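Pyoverdine synthetase F (PDB 6CUL) is an alpha/beta protein built round a mixed central beta-sheet, with a pocket that holds a bound ligand in this structure. Local coordinates at residues Ala122-Ser125 with Asp126-Arg130; Gly96-Leu99 with Asn100-Leu103; Ser39-Glu42 with Ala43-Thr47. All blocks are in the same frame, centred on the assembly; numbering follows the deposited sequence.

Overall arrangement
Interactions 2 and 3 are neighbours: their centres lie 14 Å apart, and they touch where CD1 of L99 packs 3.7 Å from CG2 of V41, so the turn before strand 103-105 rests against helix 36-46. Interaction 1 stands apart on helix 118-136. Its centre is 26 Å from that of interaction 2, with nearest atoms about 12 Å apart, and 32 Å from that of interaction 3, with nearest atoms about 18 Å apart. Along the chain the order is 39-47, 96-103, 122-130, each closing before the next opens. In interaction 1 the K124 side chain touches Y110, a residue of the ligand pocket.

Interaction 1. Residues Ala122-Ser125 with Asp126-Arg130; sequences AGKS and DFERR
K124 and E128 face each other one turn apart on helix 118-136, an i/i+4 arrangement whose backbone has regular alpha-helical geometry. Three successive bonds show this: F127 N to G123 O at 2.9 Å, E128 N to K124 O at 3.0 Å with a nearly straight N-H...O angle of 176°, and R129 N to S125 O at 2.7 Å.

Two charged pairs flank the helix. K124 NZ lies 3.6 Å from E128 OE2, a long salt bridge, and the two side chains cross obliquely. Both ends have stronger partners in the chain around 151-155: K124 NZ bonds to I151 O, while the E128 carboxylate accepts from the backbone N of L155 through OE1 and of E154 through OE2. Two amides, one on each oxygen, would hold the carboxylate in its rotation. The second pair, at the exposed side, is tighter: R129 NH2 sits 2.6 Å from D126 OD1, approaching on its syn side and close to the guanidinium plane, with NE adding a weak bond to the same oxygen. R129 NH1 in turn reaches D133 as a further salt bridge.

The apolar part is F127, buried against V106 and V150. Its CG is anti to the backbone N (chi1 155°), which places K124 O at the ring edge, near the ring plane, 3.9 Å from CD2.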
loop_
_atom_site.group_PDB
_atom_site.type_symbol
_atom_site.label_atom_id
_atom_site.label_comp_id
_atom_site.label_asym_id
_atom_site.label_seq_id
_atom_site.Cartn_x
_atom_site.Cartn_y
_atom_site.Cartn_z
ATOM N N ALA A 122 -20.694 -13.709 -1.484
ATOM C CA ALA A 122 -21.422 -13.285 -0.322
ATOM C C ALA A 122 -20.470 -12.878 0.790
ATOM O O ALA A 122 -20.757 -11.969 1.488
ATOM C CB ALA A 122 -22.328 -14.334 0.163
ATOM N N GLY A 123 -19.384 -13.582 0.973
ATOM C CA GLY A 123 -18.362 -13.209 1.917
ATOM C C GLY A 123 -17.638 -11.922 1.599
ATOM O O GLY A 123 -17.403 -11.164 2.460
ATOM N N LYS A 124 -17.292 -11.704 0.347
ATOM C CA LYS A 124 -16.627 -10.491 -0.010
ATOM C C LYS A 124 -17.478 -9.303 0.362
ATOM O O LYS A 124 -16.979 -8.397 0.945
ATOM C CB LYS A 124 -16.350 -10.454 -1.493
ATOM C CG LYS A 124 -15.407 -9.375 -1.957
ATOM C CD LYS A 124 -15.020 -9.577 -3.410
ATOM C CE LYS A 124 -14.047 -8.598 -3.974
ATOM N NZ LYS A 124 -14.753 -7.380 -4.164
ATOM N N SER A 125 -18.757 -9.340 0.068
ATOM C CA SER A 125 -19.597 -8.261 0.453
ATOM C C SER A 125 -19.604 -8.103 1.944
ATOM O O SER A 125 -19.502 -7.014 2.388
ATOM C CB SER A 125 -21.031 -8.448 -0.046
ATOM O OG SER A 125 -21.938 -7.557 0.555
ATOM N N ASP A 126 -19.720 -9.150 2.716
ATOM C CA ASP A 126 -19.719 -8.986 4.155
ATOM C C ASP A 126 -18.407 -8.413 4.724
ATOM O O ASP A 126 -18.430 -7.766 5.713
ATOM C CB ASP A 126 -20.138 -10.290 4.828
ATOM C CG ASP A 126 -20.447 -10.141 6.261
ATOM O OD1 ASP A 126 -21.511 -9.730 6.595
ATOM O OD2 ASP A 126 -19.648 -10.485 7.072
ATOM N N PHE A 127 -17.279 -8.762 4.133
ATOM C CA PHE A 127 -15.986 -8.223 4.485
ATOM C C PHE A 127 -15.942 -6.738 4.200
ATOM O O PHE A 127 -15.520 -5.976 5.020
ATOM C CB PHE A 127 -14.922 -8.907 3.705
ATOM C CG PHE A 127 -13.693 -8.102 3.538
ATOM C CD1 PHE A 127 -12.823 -7.933 4.563
ATOM C CD2 PHE A 127 -13.387 -7.544 2.331
ATOM C CE1 PHE A 127 -11.682 -7.237 4.403
ATOM C CE2 PHE A 127 -12.232 -6.845 2.163
ATOM C CZ PHE A 127 -11.382 -6.693 3.209
ATOM N N GLU A 128 -16.394 -6.338 3.036
ATOM C CA GLU A 128 -16.538 -4.944 2.778
ATOM C C GLU A 128 -17.541 -4.400 3.789
ATOM O O GLU A 128 -17.336 -3.338 4.294
ATOM C CB GLU A 128 -17.044 -4.658 1.387
ATOM C CG GLU A 128 -16.276 -5.314 0.293
ATOM C CD GLU A 128 -16.305 -4.550 -0.994
ATOM O OE1 GLU A 128 -15.984 -3.382 -0.963
ATOM O OE2 GLU A 128 -16.608 -5.097 -2.035
ATOM N N ARG A 129 -18.607 -5.125 4.078
ATOM C CA ARG A 129 -19.550 -4.655 5.045
ATOM C C ARG A 129 -18.901 -4.516 6.415
ATOM O O ARG A 129 -19.149 -3.570 7.069
ATOM C CB ARG A 129 -20.739 -5.537 5.084
ATOM C CG ARG A 129 -21.801 -4.993 5.980
ATOM C CD ARG A 129 -21.634 -5.371 7.437
ATOM N NE ARG A 129 -21.586 -6.787 7.654
ATOM C CZ ARG A 129 -21.218 -7.340 8.786
ATOM N NH1 ARG A 129 -20.830 -6.601 9.777
ATOM N NH2 ARG A 129 -21.180 -8.640 8.899
ATOM N N ARG A 130 -18.070 -5.472 6.803
ATOM C CA ARG A 130 -17.259 -5.379 8.009
ATOM C C ARG A 130 -16.197 -4.270 7.912
ATOM O O ARG A 130 -15.800 -3.763 8.903
ATOM C CB ARG A 130 -16.547 -6.677 8.309
ATOM C CG ARG A 130 -17.252 -7.612 9.242
ATOM C CD ARG A 130 -16.464 -8.877 9.548
ATOM N NE ARG A 130 -15.964 -9.599 8.375
ATOM C CZ ARG A 130 -14.788 -10.220 8.302
ATOM N NH1 ARG A 130 -13.965 -10.202 9.294
ATOM N NH2 ARG A 130 -14.455 -10.829 7.202
#

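Interaction 2. Residues Gly96-Leu99 with Asn100-Leu103; sequences GKTL and NDLL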
loop_
_atom_site.group_PDB
_atom_site.type_symbol
_atom_site.label_atom_id
_atom_site.label_comp_id
_atom_site.label_asym_id
_atom_site.label_seq_id
_atom_site.Cartn_x
_atom_site.Cartn_y
_atom_site.Cartn_z
ATOM N N GLY A 96 2.554 8.878 20.648
ATOM C CA GLY A 96 2.306 8.381 21.980
ATOM C C GLY A 96 1.309 7.243 22.092
ATOM O O GLY A 96 0.533 7.254 22.993
ATOM N N LYS A 97 1.291 6.314 21.144
ATOM C CA LYS A 97 0.460 5.143 21.157
ATOM C C LYS A 97 1.397 4.073 20.624
ATOM O O LYS A 97 2.087 4.306 19.651
ATOM C CB LYS A 97 -0.710 5.230 20.184
ATOM C CG LYS A 97 -1.648 6.401 20.298
ATOM C CD LYS A 97 -2.811 6.211 19.337
ATOM C CE LYS A 97 -3.702 7.430 19.204
ATOM N NZ LYS A 97 -4.987 7.132 18.546
ATOM N N THR A 98 1.418 2.905 21.233
ATOM C CA THR A 98 2.225 1.801 20.782
ATOM C C THR A 98 1.659 1.458 19.427
ATOM O O THR A 98 0.508 1.273 19.334
ATOM C CB THR A 98 2.048 0.620 21.733
ATOM O OG1 THR A 98 2.434 0.986 23.036
ATOM C CG2 THR A 98 2.828 -0.478 21.336
ATOM N N LEU A 99 2.460 1.382 18.377
ATOM C CA LEU A 99 1.906 1.126 17.062
ATOM C C LEU A 99 1.231 -0.209 16.919
ATOM O O LEU A 99 0.202 -0.287 16.286
ATOM C CB LEU A 99 2.916 1.325 15.960
ATOM C CG LEU A 99 2.487 0.924 14.594
ATOM C CD1 LEU A 99 1.731 1.983 13.844
ATOM C CD2 LEU A 99 3.693 0.647 13.813
ATOM N N ASN A 100 1.835 -1.212 17.530
ATOM C CA ASN A 100 1.296 -2.584 17.534
ATOM C C ASN A 100 -0.078 -2.725 18.165
ATOM O O ASN A 100 -0.865 -3.498 17.736
ATOM C CB ASN A 100 2.274 -3.540 18.135
ATOM C CG ASN A 100 3.400 -3.804 17.225
ATOM O OD1 ASN A 100 3.202 -4.415 16.228
ATOM N ND2 ASN A 100 4.567 -3.302 17.532
ATOM N N ASP A 101 -0.365 -1.886 19.119
ATOM C CA ASP A 101 -1.633 -1.836 19.699
ATOM C C ASP A 101 -2.684 -1.414 18.696
ATOM O O ASP A 101 -3.773 -1.587 18.984
ATOM C CB ASP A 101 -1.628 -0.936 20.910
ATOM C CG ASP A 101 -0.620 -1.340 21.962
ATOM O OD1 ASP A 101 -0.006 -2.373 21.947
ATOM O OD2 ASP A 101 -0.415 -0.562 22.823
ATOM N N LEU A 102 -2.372 -0.827 17.584
ATOM C CA LEU A 102 -3.425 -0.486 16.636
ATOM C C LEU A 102 -3.767 -1.497 15.555
ATOM O O LEU A 102 -4.560 -1.204 14.775
ATOM C CB LEU A 102 -3.146 0.839 15.966
ATOM C CG LEU A 102 -2.904 2.056 16.800
ATOM C CD1 LEU A 102 -2.210 3.104 15.985
ATOM C CD2 LEU A 102 -4.192 2.560 17.347
ATOM N N LEU A 103 -3.148 -2.632 15.521
ATOM C CA LEU A 103 -3.454 -3.589 14.526
ATOM C C LEU A 103 -4.866 -4.170 14.656
ATOM O O LEU A 103 -5.258 -4.529 15.751
ATOM C CB LEU A 103 -2.449 -4.700 14.642
ATOM C CG LEU A 103 -1.039 -4.370 14.199
ATOM C CD1 LEU A 103 -0.168 -5.583 14.277
ATOM C CD2 LEU A 103 -1.074 -3.844 12.814
#
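A single 3-10 turn, residues 100-102, joins T98 and L99 to L102 just ahead of 103-105, an outer strand of the mixed sheet. The evidence is in the i/i+3 backbone bonds. L102 N donates to L99 O at 2.9 Å with an N-H...O angle of 158°. D101 N to T98 O is longer, 3.3 Å, and weak, so the turn is tied mainly through L99.

The side chains of T98 and D101 meet on the outer face. With CG anti to the carbonyl carbon (chi1 -57°), the D101 carboxylate swings back over T98, bringing OD1 within 3.5 Å of the T98 methyl CG2. OD2 is also modelled 2.9 Å from T98 CB, a spacing too short to carry weight. T98 OG1 lies 3.2 Å from OD2, but the angle is poor and the pair is not a hydrogen bond. On another side, the K97 chain passes L102 loosely, CD to CD2 at 4.4 Å, on its way to a salt bridge between its NZ and E54.

Neighbouring parts of the fold hold the turn. L99 buries its side chain against L37, Y88 and L92, L102 rests on V58 of strand 55-60 and on V94, and N100 OD1 accepts from both Y88 OH and W86 NE1.

The chemistry implies a turn held by one well-formed backbone bond, weaker or longer ones beside it, and partners outside; the side chains of T98 and D101 add van der Waals contact, and the one polar link between the two residues is the weak backbone bond.

Interaction 3. Residues Ser39-Glu42 with Ala43-Thr47; sequences SLVE and ALNQT
N45 lies beside V41, one turn earlier, the two side chains pointing the same way. From the backbone outward, N45 CB sits 3.5 Å from V41 O, and CG, anti to the carbonyl carbon (chi1 -71°), comes to 3.3 Å from that oxygen. At the tip, ND2 packs 3.5 Å from V41 CG1. It also comes within 3.1 Å of V41 O, but at a poor angle, so the pair is not a hydrogen bond; the amide finds its partners in the loop beyond, ND2 donating to Q93 O and OD1 accepting from Q95 N. Two bonds of opposite sense thus fix which way the amide is turned.

All this lies on the last turns of helix 36-46, an alpha-helix whose L40 and A43 pack on helix 248-271. Its i/i+4 bonds persist to the end: L44 N to L40 O at 2.9 Å is nearly straight at 172°, and Q46 N to E42 O is also 2.9 Å. A chi1 of 75° folds the Q46 chain back, bringing its CG to 2.9 Å from E42 O, a tight approach. The E42 carboxylate leads elsewhere, to a salt bridge with K34. After the helix, T47 OG1 donates to A43 O across a short 2.5 Å, and OG1 itself accepts a weak bond from L49 N, capping the start of helix 49-52.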
loop_
_atom_site.group_PDB
_atom_site.type_symbol
_atom_site.label_atom_id
_atom_site.label_comp_id
_atom_site.label_asym_id
_atom_site.label_seq_id
_atom_site.Cartn_x
_atom_site.Cartn_y
_atom_site.Cartn_z
ATOM N N SER A 39 6.886 5.204 7.507
ATOM C CA SER A 39 7.105 6.509 7.073
ATOM C C SER A 39 6.016 7.455 7.562
ATOM O O SER A 39 6.341 8.512 7.903
ATOM C CB SER A 39 7.295 6.598 5.569
ATOM O OG SER A 39 8.101 7.655 5.319
ATOM N N LEU A 40 4.766 7.053 7.515
ATOM C CA LEU A 40 3.619 7.800 8.001
ATOM C C LEU A 40 3.648 8.024 9.491
ATOM O O LEU A 40 3.273 9.022 9.936
ATOM C CB LEU A 40 2.330 7.151 7.565
ATOM C CG LEU A 40 1.021 7.816 7.733
ATOM C CD1 LEU A 40 1.036 9.103 7.004
ATOM C CD2 LEU A 40 -0.082 6.962 7.205
ATOM N N VAL A 41 4.081 7.043 10.221
ATOM C CA VAL A 41 4.266 7.192 11.649
ATOM C C VAL A 41 5.328 8.259 11.923
ATOM O O VAL A 41 5.098 9.116 12.673
ATOM C CB VAL A 41 4.570 5.857 12.321
ATOM C CG1 VAL A 41 5.080 6.046 13.717
ATOM C CG2 VAL A 41 3.349 4.997 12.311
ATOM N N GLU A 42 6.440 8.217 11.247
ATOM C CA GLU A 42 7.420 9.243 11.370
ATOM C C GLU A 42 6.896 10.627 10.957
ATOM O O GLU A 42 7.248 11.573 11.555
ATOM C CB GLU A 42 8.601 8.900 10.537
ATOM C CG GLU A 42 9.260 7.645 10.978
ATOM C CD GLU A 42 10.322 7.164 10.060
ATOM O OE1 GLU A 42 11.063 6.345 10.493
ATOM O OE2 GLU A 42 10.398 7.621 8.966
ATOM N N ALA A 43 6.087 10.685 9.916
ATOM C CA ALA A 43 5.486 11.892 9.484
ATOM C C ALA A 43 4.548 12.441 10.505
ATOM O O ALA A 43 4.636 13.573 10.818
ATOM C CB ALA A 43 4.733 11.679 8.200
ATOM N N LEU A 44 3.662 11.637 11.032
ATOM C CA LEU A 44 2.796 12.088 12.068
ATOM C C LEU A 44 3.610 12.500 13.301
ATOM O O LEU A 44 3.197 13.359 13.989
ATOM C CB LEU A 44 1.727 11.074 12.425
ATOM C CG LEU A 44 0.669 10.639 11.444
ATOM C CD1 LEU A 44 -0.240 9.596 11.978
ATOM C CD2 LEU A 44 -0.112 11.734 10.756
ATOM N N ASN A 45 4.659 11.801 13.648
ATOM C CA ASN A 45 5.423 12.219 14.780
ATOM C C ASN A 45 6.251 13.482 14.621
ATOM O O ASN A 45 6.065 14.413 15.288
ATOM C CB ASN A 45 6.400 11.123 15.186
ATOM C CG ASN A 45 5.749 9.921 15.795
ATOM O OD1 ASN A 45 4.795 10.003 16.492
ATOM N ND2 ASN A 45 6.318 8.797 15.549
ATOM N N GLN A 46 7.094 13.528 13.645
ATOM C CA GLN A 46 7.978 14.630 13.477
ATOM C C GLN A 46 7.523 15.886 12.662
ATOM O O GLN A 46 8.305 16.741 12.465
ATOM C CB GLN A 46 9.283 14.103 12.868
ATOM C CG GLN A 46 9.170 13.773 11.376
ATOM C CD GLN A 46 10.341 13.050 10.767
ATOM O OE1 GLN A 46 11.303 12.780 11.443
ATOM N NE2 GLN A 46 10.270 12.757 9.474
ATOM N N THR A 47 6.304 15.975 12.197
ATOM C CA THR A 47 5.902 17.075 11.377
ATOM C C THR A 47 4.528 17.576 11.672
ATOM O O THR A 47 3.811 16.994 12.344
ATOM C CB THR A 47 5.963 16.695 9.907
ATOM O OG1 THR A 47 4.955 15.757 9.603
ATOM C CG2 THR A 47 7.249 16.127 9.543
#